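Local coordinates for hemolysin-related protein (Vibrio cholerae serotype O1, PDB 6MLT) that is a secreted biofilm matrix protein that binds metal ions and probably carbohydrate, through a beta-propeller and a beta-prism lectin domain, probably in biofilm adhesion, at residues Ala298-Thr303 and Val429-Gly434; Gly323-Ala328 and Lys423-Ala428; His25-Gln30 and Thr61-Lys66; Ser20-His25 and Tyr72-Ser77. All coordinates share one frame; numbering follows the deposited sequence.

Contact 1 (Ala298-Thr303 and Val429-Gly434); sequences AVYGYT and VQFLVG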
loop_
_atom_site.group_PDB
_atom_site.type_symbol
_atom_site.label_atom_id
_atom_site.label_comp_id
_atom_site.label_asym_id
_atom_site.label_seq_id
_atom_site.Cartn_x
_atom_site.Cartn_y
_atom_site.Cartn_z
ATOM N N ALA A 298 -2.702 21.075 -34.220
ATOM C CA ALA A 298 -2.070 20.975 -35.522
ATOM C C ALA A 298 -0.550 20.965 -35.352
ATOM O O ALA A 298 -0.015 21.199 -34.263
ATOM C CB ALA A 298 -2.502 22.134 -36.419
ATOM N N VAL A 299 0.150 20.678 -36.445
ATOM C CA VAL A 299 1.608 20.752 -36.483
ATOM C C VAL A 299 2.004 22.175 -36.840
ATOM O O VAL A 299 1.527 22.730 -37.838
ATOM C CB VAL A 299 2.188 19.750 -37.496
ATOM C CG1 VAL A 299 3.710 19.864 -37.549
ATOM C CG2 VAL A 299 1.772 18.330 -37.137
ATOM N N TYR A 300 2.881 22.766 -36.035
ATOM C CA TYR A 300 3.361 24.127 -36.254
ATOM C C TYR A 300 4.845 24.088 -36.599
ATOM O O TYR A 300 5.663 23.647 -35.786
ATOM C CB TYR A 300 3.113 24.987 -35.014
ATOM C CG TYR A 300 1.697 24.885 -34.499
ATOM C CD1 TYR A 300 0.634 25.412 -35.224
ATOM C CD2 TYR A 300 1.420 24.245 -33.298
ATOM C CE1 TYR A 300 -0.666 25.309 -34.764
ATOM C CE2 TYR A 300 0.125 24.141 -32.828
ATOM C CZ TYR A 300 -0.911 24.676 -33.567
ATOM O OH TYR A 300 -2.200 24.577 -33.107
ATOM N N GLY A 301 5.196 24.549 -37.800
ATOM C CA GLY A 301 6.585 24.637 -38.204
ATOM C C GLY A 301 6.864 23.828 -39.461
ATOM O O GLY A 301 6.009 23.706 -40.347
ATOM N N TYR A 302 8.071 23.271 -39.523
ATOM C CA TYR A 302 8.636 22.727 -40.756
ATOM C C TYR A 302 9.128 21.310 -40.492
ATOM O O TYR A 302 10.071 21.110 -39.720
ATOM C CB TYR A 302 9.765 23.634 -41.249
ATOM C CG TYR A 302 9.324 25.079 -41.330
ATOM C CD1 TYR A 302 9.387 25.910 -40.218
ATOM C CD2 TYR A 302 8.811 25.598 -42.511
ATOM C CE1 TYR A 302 8.966 27.219 -40.287
ATOM C CE2 TYR A 302 8.383 26.903 -42.589
ATOM C CZ TYR A 302 8.460 27.711 -41.475
ATOM O OH TYR A 302 8.037 29.014 -41.554
ATOM N N THR A 303 8.490 20.331 -41.133
ATOM C CA THR A 303 8.740 18.919 -40.870
ATOM C C THR A 303 9.688 18.277 -41.876
ATOM O O THR A 303 10.046 17.107 -41.700
ATOM C CB THR A 303 7.419 18.137 -40.880
ATOM O OG1 THR A 303 6.759 18.346 -42.136
ATOM C CG2 THR A 303 6.505 18.589 -39.744
ATOM N N VAL A 429 6.575 21.647 -33.968
ATOM C CA VAL A 429 6.020 21.139 -32.720
ATOM C C VAL A 429 4.531 20.873 -32.878
ATOM O O VAL A 429 3.851 21.451 -33.729
ATOM C CB VAL A 429 6.243 22.101 -31.531
ATOM C CG1 VAL A 429 7.710 22.243 -31.229
ATOM C CG2 VAL A 429 5.615 23.461 -31.823
ATOM N N GLN A 430 4.034 19.997 -32.014
ATOM C CA GLN A 430 2.626 19.648 -31.949
ATOM C C GLN A 430 2.327 19.269 -30.509
ATOM O O GLN A 430 3.117 18.565 -29.879
ATOM C CB GLN A 430 2.293 18.499 -32.907
ATOM C CG GLN A 430 0.868 17.986 -32.829
ATOM C CD GLN A 430 0.614 16.877 -33.834
ATOM O OE1 GLN A 430 1.433 15.970 -33.994
ATOM N NE2 GLN A 430 -0.510 16.957 -34.535
ATOM N N PHE A 431 1.203 19.749 -29.991
ATOM C CA PHE A 431 0.866 19.575 -28.585
ATOM C C PHE A 431 -0.118 18.429 -28.405
ATOM O O PHE A 431 -1.080 18.299 -29.166
ATOM C CB PHE A 431 0.285 20.864 -28.011
ATOM C CG PHE A 431 1.182 22.043 -28.196
ATOM C CD1 PHE A 431 2.303 22.203 -27.400
ATOM C CD2 PHE A 431 0.931 22.971 -29.187
ATOM C CE1 PHE A 431 3.151 23.281 -27.583
ATOM C CE2 PHE A 431 1.774 24.056 -29.375
ATOM C CZ PHE A 431 2.884 24.207 -28.570
ATOM N N LEU A 432 0.134 17.613 -27.385
ATOM C CA LEU A 432 -0.684 16.456 -27.046
ATOM C C LEU A 432 -1.406 16.722 -25.731
ATOM O O LEU A 432 -0.775 17.121 -24.744
ATOM C CB LEU A 432 0.184 15.204 -26.924
ATOM C CG LEU A 432 1.184 14.982 -28.060
ATOM C CD1 LEU A 432 2.123 13.830 -27.746
ATOM C CD2 LEU A 432 0.448 14.738 -29.367
ATOM N N VAL A 433 -2.719 16.486 -25.715
ATOM C CA VAL A 433 -3.565 16.806 -24.572
ATOM C C VAL A 433 -4.439 15.599 -24.230
ATOM O O VAL A 433 -4.598 14.671 -25.024
ATOM C CB VAL A 433 -4.447 18.042 -24.837
ATOM C CG1 VAL A 433 -3.576 19.271 -25.120
ATOM C CG2 VAL A 433 -5.396 17.782 -26.001
ATOM N N GLY A 434 -5.030 15.646 -23.036
ATOM C CA GLY A 434 -5.928 14.596 -22.587
ATOM C C GLY A 434 -6.830 15.072 -21.470
ATOM O O GLY A 434 -6.504 16.010 -20.736
#

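Contact 2 (Gly323-Ala328 and Lys423-Ala428); sequences GAVVDA and KQQVNA. With FLC (citrate anion), chain I.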
loop_
_atom_site.group_PDB
_atom_site.type_symbol
_atom_site.label_atom_id
_atom_site.label_comp_id
_atom_site.label_asym_id
_atom_site.label_seq_id
_atom_site.Cartn_x
_atom_site.Cartn_y
_atom_site.Cartn_z
ATOM N N GLY A 323 17.650 29.586 -26.620
ATOM C CA GLY A 323 18.352 30.848 -26.536
ATOM C C GLY A 323 17.626 31.873 -27.379
ATOM O O GLY A 323 16.544 32.337 -27.002
ATOM N N ALA A 324 18.198 32.215 -28.535
ATOM C CA ALA A 324 17.471 33.021 -29.504
ATOM C C ALA A 324 16.266 32.266 -30.053
ATOM O O ALA A 324 15.250 32.882 -30.401
ATOM C CB ALA A 324 18.401 33.433 -30.645
ATOM N N VAL A 325 16.361 30.944 -30.143
ATOM C CA VAL A 325 15.310 30.105 -30.697
ATOM C C VAL A 325 15.135 28.894 -29.785
ATOM O O VAL A 325 15.813 28.760 -28.763
ATOM C CB VAL A 325 15.605 29.680 -32.152
ATOM C CG1 VAL A 325 15.718 30.921 -33.044
ATOM C CG2 VAL A 325 16.873 28.822 -32.242
ATOM N N VAL A 326 14.189 28.029 -30.138
ATOM C CA VAL A 326 13.898 26.833 -29.354
ATOM C C VAL A 326 14.784 25.711 -29.882
ATOM O O VAL A 326 14.626 25.264 -31.019
ATOM C CB VAL A 326 12.411 26.459 -29.428
ATOM C CG1 VAL A 326 12.145 25.190 -28.646
ATOM C CG2 VAL A 326 11.552 27.586 -28.884
ATOM N N ASP A 327 15.713 25.247 -29.051
ATOM C CA ASP A 327 16.767 24.343 -29.495
ATOM C C ASP A 327 16.467 22.878 -29.234
ATOM O O ASP A 327 16.776 22.039 -30.083
ATOM C CB ASP A 327 18.084 24.726 -28.824
ATOM C CG ASP A 327 18.520 26.120 -29.209
ATOM O OD1 ASP A 327 18.634 26.381 -30.430
ATOM O OD2 ASP A 327 18.691 26.960 -28.305
ATOM N N ALA A 328 15.872 22.543 -28.093
ATOM C CA ALA A 328 15.608 21.144 -27.797
ATOM C C ALA A 328 14.504 21.042 -26.759
ATOM O O ALA A 328 14.318 21.938 -25.931
ATOM C CB ALA A 328 16.866 20.425 -27.303
ATOM N N LYS A 423 23.933 23.874 -33.903
ATOM C CA LYS A 423 23.008 24.713 -34.651
ATOM C C LYS A 423 21.698 24.010 -34.972
ATOM O O LYS A 423 20.788 24.644 -35.519
ATOM C CB LYS A 423 23.664 25.210 -35.948
ATOM C CG LYS A 423 24.752 26.269 -35.734
ATOM C CD LYS A 423 24.209 27.514 -35.033
ATOM C CE LYS A 423 25.264 28.604 -34.902
ATOM N NZ LYS A 423 24.759 29.781 -34.127
ATOM N N GLN A 424 21.559 22.729 -34.640
ATOM C CA GLN A 424 20.265 22.079 -34.791
ATOM C C GLN A 424 19.273 22.690 -33.807
ATOM O O GLN A 424 19.651 23.196 -32.748
ATOM C CB GLN A 424 20.403 20.569 -34.575
ATOM C CG GLN A 424 21.204 19.875 -35.671
ATOM C CD GLN A 424 21.541 18.430 -35.354
ATOM O OE1 GLN A 424 20.918 17.808 -34.493
ATOM N NE2 GLN A 424 22.536 17.890 -36.051
ATOM N N GLN A 425 17.993 22.681 -34.176
ATOM C CA GLN A 425 16.968 23.270 -33.322
ATOM C C GLN A 425 15.659 22.521 -33.522
ATOM O O GLN A 425 15.576 21.574 -34.310
ATOM C CB GLN A 425 16.789 24.767 -33.613
ATOM C CG GLN A 425 16.202 25.082 -34.987
ATOM C CD GLN A 425 15.604 26.478 -35.046
ATOM O OE1 GLN A 425 14.513 26.721 -34.525
ATOM N NE2 GLN A 425 16.329 27.406 -35.648
ATOM N N VAL A 426 14.631 22.948 -32.792
ATOM C CA VAL A 426 13.285 22.427 -32.994
ATOM C C VAL A 426 12.688 23.099 -34.224
ATOM O O VAL A 426 12.531 24.326 -34.263
ATOM C CB VAL A 426 12.411 22.657 -31.755
ATOM C CG1 VAL A 426 10.976 22.263 -32.032
ATOM C CG2 VAL A 426 12.963 21.865 -30.578
ATOM N N ASN A 427 12.337 22.293 -35.230
ATOM C CA ASN A 427 11.814 22.830 -36.475
ATOM C C ASN A 427 10.294 22.777 -36.567
ATOM O O ASN A 427 9.709 23.577 -37.311
ATOM C CB ASN A 427 12.432 22.088 -37.661
ATOM C CG ASN A 427 13.949 22.231 -37.700
ATOM O OD1 ASN A 427 14.686 21.311 -37.341
ATOM N ND2 ASN A 427 14.419 23.402 -38.116
ATOM N N ALA A 428 9.644 21.875 -35.836
ATOM C CA ALA A 428 8.191 21.864 -35.750
ATOM C C ALA A 428 7.779 21.276 -34.412
ATOM O O ALA A 428 8.509 20.486 -33.805
ATOM C CB ALA A 428 7.552 21.069 -36.893
HETATM C CAC FLC I . 24.649 27.694 -30.700
HETATM C CA FLC I . 23.152 27.538 -30.458
HETATM C CB FLC I . 22.476 28.849 -30.056
HETATM C CBC FLC I . 22.360 29.716 -31.308
HETATM C CG FLC I . 21.098 28.476 -29.503
HETATM C CGC FLC I . 20.124 29.655 -29.418
HETATM O OA1 FLC I . 25.451 27.170 -29.888
HETATM O OA2 FLC I . 25.090 28.322 -31.702
HETATM O OB1 FLC I . 23.006 30.800 -31.382
HETATM O OB2 FLC I . 21.632 29.330 -32.263
HETATM O OG1 FLC I . 18.888 29.414 -29.327
HETATM O OG2 FLC I . 20.539 30.849 -29.422
HETATM O OHB FLC I . 23.230 29.531 -29.085
#

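Contact 3 (His25-Gln30 and Thr61-Lys66); sequences HPESNQ and TFEGNK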
loop_
_atom_site.group_PDB
_atom_site.type_symbol
_atom_site.label_atom_id
_atom_site.label_comp_id
_atom_site.label_asym_id
_atom_site.label_seq_id
_atom_site.Cartn_x
_atom_site.Cartn_y
_atom_site.Cartn_z
ATOM N N HIS A 25 -1.242 -30.241 23.352
ATOM C CA HIS A 25 -2.248 -29.403 23.994
ATOM C C HIS A 25 -3.538 -29.399 23.182
ATOM O O HIS A 25 -3.902 -28.376 22.584
ATOM C CB HIS A 25 -1.715 -27.983 24.189
ATOM C CG HIS A 25 -0.727 -27.868 25.309
ATOM N ND1 HIS A 25 -1.106 -27.827 26.633
ATOM C CD2 HIS A 25 0.625 -27.813 25.303
ATOM C CE1 HIS A 25 -0.029 -27.742 27.395
ATOM N NE2 HIS A 25 1.034 -27.729 26.613
ATOM N N PRO A 26 -4.259 -30.524 23.141
ATOM C CA PRO A 26 -5.492 -30.570 22.338
ATOM C C PRO A 26 -6.526 -29.548 22.772
ATOM O O PRO A 26 -7.354 -29.139 21.949
ATOM C CB PRO A 26 -5.993 -32.011 22.538
ATOM C CG PRO A 26 -5.310 -32.506 23.759
ATOM C CD PRO A 26 -3.976 -31.810 23.800
ATOM N N GLU A 27 -6.504 -29.118 24.036
ATOM C CA GLU A 27 -7.469 -28.132 24.506
ATOM C C GLU A 27 -7.227 -26.747 23.916
ATOM O O GLU A 27 -8.139 -25.914 23.937
ATOM C CB GLU A 27 -7.438 -28.045 26.031
ATOM C CG GLU A 27 -6.270 -27.243 26.627
ATOM C CD GLU A 27 -4.916 -27.950 26.502
ATOM O OE1 GLU A 27 -4.872 -29.127 26.080
ATOM O OE2 GLU A 27 -3.891 -27.314 26.833
ATOM N N SER A 28 -6.022 -26.472 23.417
ATOM C CA SER A 28 -5.672 -25.153 22.885
ATOM C C SER A 28 -5.951 -25.183 21.391
ATOM O O SER A 28 -5.070 -25.463 20.578
ATOM C CB SER A 28 -4.215 -24.820 23.182
ATOM O OG SER A 28 -3.864 -23.542 22.680
ATOM N N ASN A 29 -7.202 -24.903 21.018
ATOM C CA ASN A 29 -7.607 -25.089 19.629
ATOM C C ASN A 29 -8.491 -23.957 19.112
ATOM O O ASN A 29 -9.150 -24.126 18.080
ATOM C CB ASN A 29 -8.343 -26.423 19.470
ATOM C CG ASN A 29 -9.555 -26.518 20.361
ATOM O OD1 ASN A 29 -9.932 -25.549 21.016
ATOM N ND2 ASN A 29 -10.180 -27.685 20.386
ATOM N N GLN A 30 -8.525 -22.819 19.801
ATOM C CA GLN A 30 -9.272 -21.638 19.381
ATOM C C GLN A 30 -8.301 -20.613 18.813
ATOM O O GLN A 30 -7.178 -20.479 19.308
ATOM C CB GLN A 30 -10.022 -21.017 20.564
ATOM C CG GLN A 30 -10.867 -21.984 21.386
ATOM C CD GLN A 30 -12.157 -22.368 20.686
ATOM O OE1 GLN A 30 -12.891 -21.510 20.200
ATOM N NE2 GLN A 30 -12.438 -23.663 20.628
ATOM N N THR A 61 -2.910 -20.288 19.289
ATOM C CA THR A 61 -4.103 -20.988 19.745
ATOM C C THR A 61 -4.294 -20.814 21.249
ATOM O O THR A 61 -3.322 -20.754 22.011
ATOM C CB THR A 61 -4.033 -22.486 19.411
ATOM O OG1 THR A 61 -2.918 -23.096 20.086
ATOM C CG2 THR A 61 -3.880 -22.692 17.918
ATOM N N PHE A 62 -5.560 -20.743 21.677
ATOM C CA PHE A 62 -5.912 -20.651 23.091
ATOM C C PHE A 62 -7.050 -21.615 23.411
ATOM O O PHE A 62 -7.721 -22.146 22.523
ATOM C CB PHE A 62 -6.306 -19.219 23.490
ATOM C CG PHE A 62 -7.518 -18.697 22.782
ATOM C CD1 PHE A 62 -7.398 -18.073 21.550
ATOM C CD2 PHE A 62 -8.778 -18.805 23.353
ATOM C CE1 PHE A 62 -8.514 -17.574 20.896
ATOM C CE2 PHE A 62 -9.896 -18.312 22.699
ATOM C CZ PHE A 62 -9.761 -17.695 21.473
ATOM N N GLU A 63 -7.268 -21.817 24.710
ATOM C CA GLU A 63 -8.275 -22.739 25.213
ATOM C C GLU A 63 -9.517 -21.978 25.648
ATOM O O GLU A 63 -9.420 -20.939 26.306
ATOM C CB GLU A 63 -7.739 -23.544 26.400
ATOM C CG GLU A 63 -8.762 -24.517 26.988
ATOM C CD GLU A 63 -8.341 -25.102 28.328
ATOM O OE1 GLU A 63 -7.351 -24.619 28.921
ATOM O OE2 GLU A 63 -9.018 -26.046 28.789
ATOM N N GLY A 64 -10.680 -22.522 25.299
ATOM C CA GLY A 64 -11.938 -21.982 25.794
ATOM C C GLY A 64 -12.070 -20.502 25.515
ATOM O O GLY A 64 -11.897 -20.044 24.382
ATOM N N ASN A 65 -12.397 -19.734 26.555
ATOM C CA ASN A 65 -12.532 -18.289 26.436
ATOM C C ASN A 65 -11.312 -17.547 26.973
ATOM O O ASN A 65 -11.408 -16.358 27.288
ATOM C CB ASN A 65 -13.793 -17.818 27.160
ATOM C CG ASN A 65 -13.713 -18.001 28.665
ATOM O OD1 ASN A 65 -12.690 -18.423 29.204
ATOM N ND2 ASN A 65 -14.797 -17.673 29.351
ATOM N N LYS A 66 -10.169 -18.223 27.080
ATOM C CA LYS A 66 -8.986 -17.666 27.744
ATOM C C LYS A 66 -8.065 -16.931 26.780
ATOM O O LYS A 66 -6.838 -17.036 26.874
ATOM C CB LYS A 66 -8.232 -18.783 28.463
HETATM O O HOH W 1 -10.990 -24.932 23.660
#

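Contact 4 (Ser20-His25 and Tyr72-Ser77); sequences STSVFH and YIRALS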
loop_
_atom_site.group_PDB
_atom_site.type_symbol
_atom_site.label_atom_id
_atom_site.label_comp_id
_atom_site.label_asym_id
_atom_site.label_seq_id
_atom_site.Cartn_x
_atom_site.Cartn_y
_atom_site.Cartn_z
ATOM N N SER A 20 -8.056 -28.212 13.433
ATOM C CA SER A 20 -8.921 -27.985 14.585
ATOM C C SER A 20 -8.455 -28.691 15.842
ATOM O O SER A 20 -9.054 -28.474 16.901
ATOM C CB SER A 20 -10.354 -28.432 14.271
ATOM O OG SER A 20 -10.905 -27.642 13.229
ATOM N N THR A 21 -7.413 -29.509 15.778
ATOM C CA THR A 21 -7.002 -30.285 16.935
ATOM C C THR A 21 -5.543 -30.685 16.782
ATOM O O THR A 21 -4.976 -30.633 15.690
ATOM C CB THR A 21 -7.874 -31.530 17.110
ATOM O OG1 THR A 21 -7.410 -32.272 18.243
ATOM C CG2 THR A 21 -7.816 -32.405 15.864
ATOM N N SER A 22 -4.957 -31.110 17.897
ATOM C CA SER A 22 -3.547 -31.456 17.945
ATOM C C SER A 22 -3.328 -32.427 19.094
ATOM O O SER A 22 -4.076 -32.422 20.072
ATOM C CB SER A 22 -2.679 -30.207 18.133
ATOM O OG SER A 22 -1.310 -30.538 18.305
ATOM N N VAL A 23 -2.298 -33.264 18.960
ATOM C CA VAL A 23 -1.852 -34.062 20.095
ATOM C C VAL A 23 -1.057 -33.221 21.084
ATOM O O VAL A 23 -0.914 -33.613 22.247
ATOM C CB VAL A 23 -1.009 -35.262 19.636
ATOM C CG1 VAL A 23 -1.814 -36.131 18.682
ATOM C CG2 VAL A 23 0.286 -34.794 18.988
ATOM N N PHE A 24 -0.533 -32.075 20.654
ATOM C CA PHE A 24 0.128 -31.133 21.551
ATOM C C PHE A 24 -0.920 -30.151 22.059
ATOM O O PHE A 24 -1.435 -29.331 21.290
ATOM C CB PHE A 24 1.262 -30.412 20.829
ATOM C CG PHE A 24 1.972 -29.402 21.676
ATOM C CD1 PHE A 24 2.836 -29.808 22.673
ATOM C CD2 PHE A 24 1.780 -28.046 21.470
ATOM C CE1 PHE A 24 3.492 -28.882 23.458
ATOM C CE2 PHE A 24 2.436 -27.109 22.257
ATOM C CZ PHE A 24 3.292 -27.533 23.247
ATOM N N HIS A 25 -1.242 -30.241 23.352
ATOM C CA HIS A 25 -2.248 -29.403 23.994
ATOM C C HIS A 25 -3.538 -29.399 23.182
ATOM O O HIS A 25 -3.902 -28.376 22.584
ATOM C CB HIS A 25 -1.715 -27.983 24.189
ATOM C CG HIS A 25 -0.727 -27.868 25.309
ATOM N ND1 HIS A 25 -1.106 -27.827 26.633
ATOM C CD2 HIS A 25 0.625 -27.813 25.303
ATOM C CE1 HIS A 25 -0.029 -27.742 27.395
ATOM N NE2 HIS A 25 1.034 -27.729 26.613
ATOM N N TYR A 72 -0.477 -20.742 22.393
ATOM C CA TYR A 72 0.677 -21.401 21.791
ATOM C C TYR A 72 0.819 -20.987 20.336
ATOM O O TYR A 72 -0.161 -20.986 19.589
ATOM C CB TYR A 72 0.563 -22.925 21.883
ATOM C CG TYR A 72 0.776 -23.444 23.284
ATOM C CD1 TYR A 72 2.049 -23.498 23.836
ATOM C CD2 TYR A 72 -0.298 -23.857 24.067
ATOM C CE1 TYR A 72 2.249 -23.955 25.126
ATOM C CE2 TYR A 72 -0.104 -24.321 25.362
ATOM C CZ TYR A 72 1.168 -24.365 25.883
ATOM O OH TYR A 72 1.363 -24.818 27.163
ATOM N N ILE A 73 2.044 -20.653 19.936
ATOM C CA ILE A 73 2.347 -20.445 18.525
ATOM C C ILE A 73 2.403 -21.796 17.832
ATOM O O ILE A 73 3.076 -22.722 18.303
ATOM C CB ILE A 73 3.676 -19.698 18.354
ATOM C CG1 ILE A 73 3.656 -18.377 19.123
ATOM C CG2 ILE A 73 3.958 -19.447 16.876
ATOM C CD1 ILE A 73 5.026 -17.682 19.179
ATOM N N ARG A 74 1.703 -21.911 16.707
ATOM C CA ARG A 74 1.686 -23.136 15.922
ATOM C C ARG A 74 1.938 -22.809 14.460
ATOM O O ARG A 74 1.406 -21.827 13.935
ATOM C CB ARG A 74 0.347 -23.867 16.044
ATOM C CG ARG A 74 -0.054 -24.263 17.454
ATOM C CD ARG A 74 -1.271 -25.189 17.397
ATOM N NE ARG A 74 -1.888 -25.449 18.700
ATOM C CZ ARG A 74 -1.742 -26.564 19.410
ATOM N NH1 ARG A 74 -0.966 -27.552 18.983
ATOM N NH2 ARG A 74 -2.374 -26.693 20.569
ATOM N N ALA A 75 2.738 -23.645 13.806
ATOM C CA ALA A 75 3.009 -23.529 12.379
ATOM C C ALA A 75 2.297 -24.653 11.639
ATOM O O ALA A 75 2.495 -25.833 11.956
ATOM C CB ALA A 75 4.510 -23.581 12.098
ATOM N N LEU A 76 1.492 -24.287 10.644
ATOM C CA LEU A 76 0.673 -25.229 9.885
ATOM C C LEU A 76 1.132 -25.281 8.433
ATOM O O LEU A 76 1.297 -24.238 7.790
ATOM C CB LEU A 76 -0.800 -24.828 9.937
ATOM C CG LEU A 76 -1.358 -24.572 11.335
ATOM C CD1 LEU A 76 -2.831 -24.178 11.266
ATOM C CD2 LEU A 76 -1.156 -25.800 12.213
ATOM N N SER A 77 1.301 -26.493 7.910
ATOM C CA SER A 77 1.771 -26.660 6.542
ATOM C C SER A 77 0.766 -26.094 5.549
ATOM O O SER A 77 -0.430 -26.391 5.620
ATOM C CB SER A 77 2.006 -28.140 6.246
ATOM O OG SER A 77 2.368 -28.316 4.887
#

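Contact 1 (Ala298-Thr303 and Val429-Gly434)
Antiparallel strand pairing joins Tyr300 to Val429 where strand 295-301, at the edge of its four-stranded sheet, pairs with strand 428-435. Tyr300 and Val429 form a hydrogen-bonded pair with two backbone bonds: Tyr300 N to Val429 O, 2.8 Å and almost straight at 175°, and Val429 N to Tyr300 O, 2.9 Å and more bent. The side chains of this pair lie on the same face of the sheet, where CB of Tyr300 sits 4.3 Å from CG2 of Val429. The phenol reaches further along the partner strand: with CG anti to its own carbonyl carbon (chi1 -50°), CE2 of Tyr300 comes to the edge of the Phe431 ring, 3.8 Å from CE2 of Phe431, the two side chains crossing at about a right angle. Both rings also pack on Val357 of strand 352-359, which places this face in the interior of the prism. The next residue, Gln430, extends its side chain (chi1 175°) along Val299, whose CG2 touches NE2 of Gln430 at 3.7 Å, while CG of Gln430 lies 3.6 Å from the carbonyl O of Ala298. The amide is fixed at both ends, NE2 by the carbonyl of Ser297 and OE1 by Asn411 of strand 405-413. Past Tyr300 the chain keeps to its neighbour through a backbone bond of Tyr302 to Asn427. An early strand closing on the last one to complete a four-stranded antiparallel sheet, apolar side chains turned toward neighbouring sheets, is typical of the beta-prism lectin fold.

Contact 2 (Gly323-Ala328 and Lys423-Ala428)
Val426 N donates to the carbonyl O of Val326 at 2.9 Å, the one backbone hydrogen bond between the loop 423-428 and the start of strand 326-330. Around it the valines close in: CG1 of Val326 meets CG2 of Val426 at 3.9 Å, and CB of Gln425 sits 3.4 Å from the Val326 carbonyl O. A CA-H...O contact from Gln425 CA to Asp327 O (3.5 Å) extends the backbone approach by one residue, although the chains run at about 90° to each other. Val325 packs its CG2 branch against the side chain of Gln425, the two crossing at about a right angle. Val370 of strand 370-377 touches both Val326 and Val426 and closes the apolar patch.

Beyond this core lies a citrate, probably from the crystallisation liquor. One of its carboxylates is held by backbone amides, Ala324 N to OG2 at 2.9 Å and Val325 N to OG1 at 3.1 Å; Asp327 OD2 lies 2.7 Å from the same OG1, so one of the two acid groups is probably protonated. From the other segment the long chain of Lys423, bent at chi2, brings NZ to OA2 of the citrate at 2.8 Å. In the second shell, Asp327 and Ala328 both face Arg321 in a classic beta bulge. Gly323 to Asp327 fit the GXXXD loop that binds sugar in related beta-prism lectins; citrate occupies it, and a carbohydrate site here is a plausible inference.

Contact 3 (His25-Gln30 and Thr61-Lys66)
The Phe62 ring takes Gln30 CB over one face, a CH-pi contact 3.5 Å from the ring centroid and 16° off its normal. With chi1 at 62°, CG of Phe62 is held between its backbone N and carbonyl carbon, which turns the ring back over Gln30. The His25 imidazole has the Glu27 carboxylate at its edge: ND1 donates in the ring plane to the syn lone pair of OE2, 2.8 Å. The carboxylate planes of Glu27 and Glu63 stand 74° apart; the methylene CG of Glu27 lies against the carboxylate of Glu63, 3.4 Å from its CD, while the oxygens stay apart (Glu27 OE2 to Glu63 OE1 4.9 Å). Two backbone bonds tie Gln30 to Phe62, each 2.9 Å: Gln30 N to Phe62 O and Phe62 N to Gln30 O. Asn29 and Gln30 both face Phe62, a classic beta bulge. Ser28 OG and Thr61 OG1 share a hydrogen bond of 2.8 Å, and a water links Asn29 OD1 to Gly64 N. The Gln30 amide leads away to Asp543, whose N binds OE1. The short, weakly bonded strand 28-30 crosses the end of strand 56-63, which pairs in turn with strand 71-76.

Contact 4 (Ser20-His25 and Tyr72-Ser77)
Tyr72, first in the second segment, meets two rings of the loop 20-25. Phe24 points its edge at one face of the phenol, CE2 of Phe24 lying 4.0 Å from CD1 of Tyr72, in an edge-to-face pair with planes at 73°. His25 forms an offset stack with Tyr72, the centroids 4.3 Å apart and the planes at 23°, and CE2 of Tyr72 lies over the centre of the imidazole. Phe24, His25 and Tyr72 thereby make an aromatic cluster, and Phe24 stacks further on Tyr87.

Arg74 next returns to the loop. Its chain, extended from CG to NE, brings the guanidinium end-on to one carbonyl: NH2 and NH1 both donate to Phe24 O, at 2.9 Å and 3.0 Å, with that oxygen in the guanidinium plane. NH2 adds a weak bond to His25 O, 3.0 Å. It also bonds Ser28 O, and NE bonds Thr61 OG1, so the guanidinium is fixed on several sides. Alongside, CD2 of Phe24 approaches NH1 of Arg74 at 3.7 Å, the nitrogen lying at the ring edge. Ser22 OG accepts from Phe24 N, 2.9 Å, an ST turn that shapes the backbone presenting Phe24 O. Glu83 binds both Ser22 OG and, through a salt bridge, Arg74 NH1; it probably balances the arginine's charge. Further on, Leu76 packs on Trp17 and Trp19 of strand 13-19. Strand 71-76 lies between strands 56-63 and 93-94, and the loop joining strands 13-19 and 28-30 is pinned across its side chains.

The four contacts form two pairs at opposite sides of the chain's centre. Contacts 1 and 2, centres about 15 Å apart, share the lectin prism: Tyr302 N probably bonds to Asn427 O (2.8 Å), joining the sheet closure to the loop beside the citrate. Contacts 3 and 4, centres about 10 Å apart, share His25 and one sheet, with Thr61 OG1 tied to Arg74 NE (2.9 Å) and Thr61 N to Tyr72 O. The pairs lie far apart; the centres of contacts 1 and 3 are about 72 Å from each other. In contact 4 the Arg74 side chain lies about 10 Å from that of the calcium ligand Asp56 and about 14 Å from a bound calcium ion.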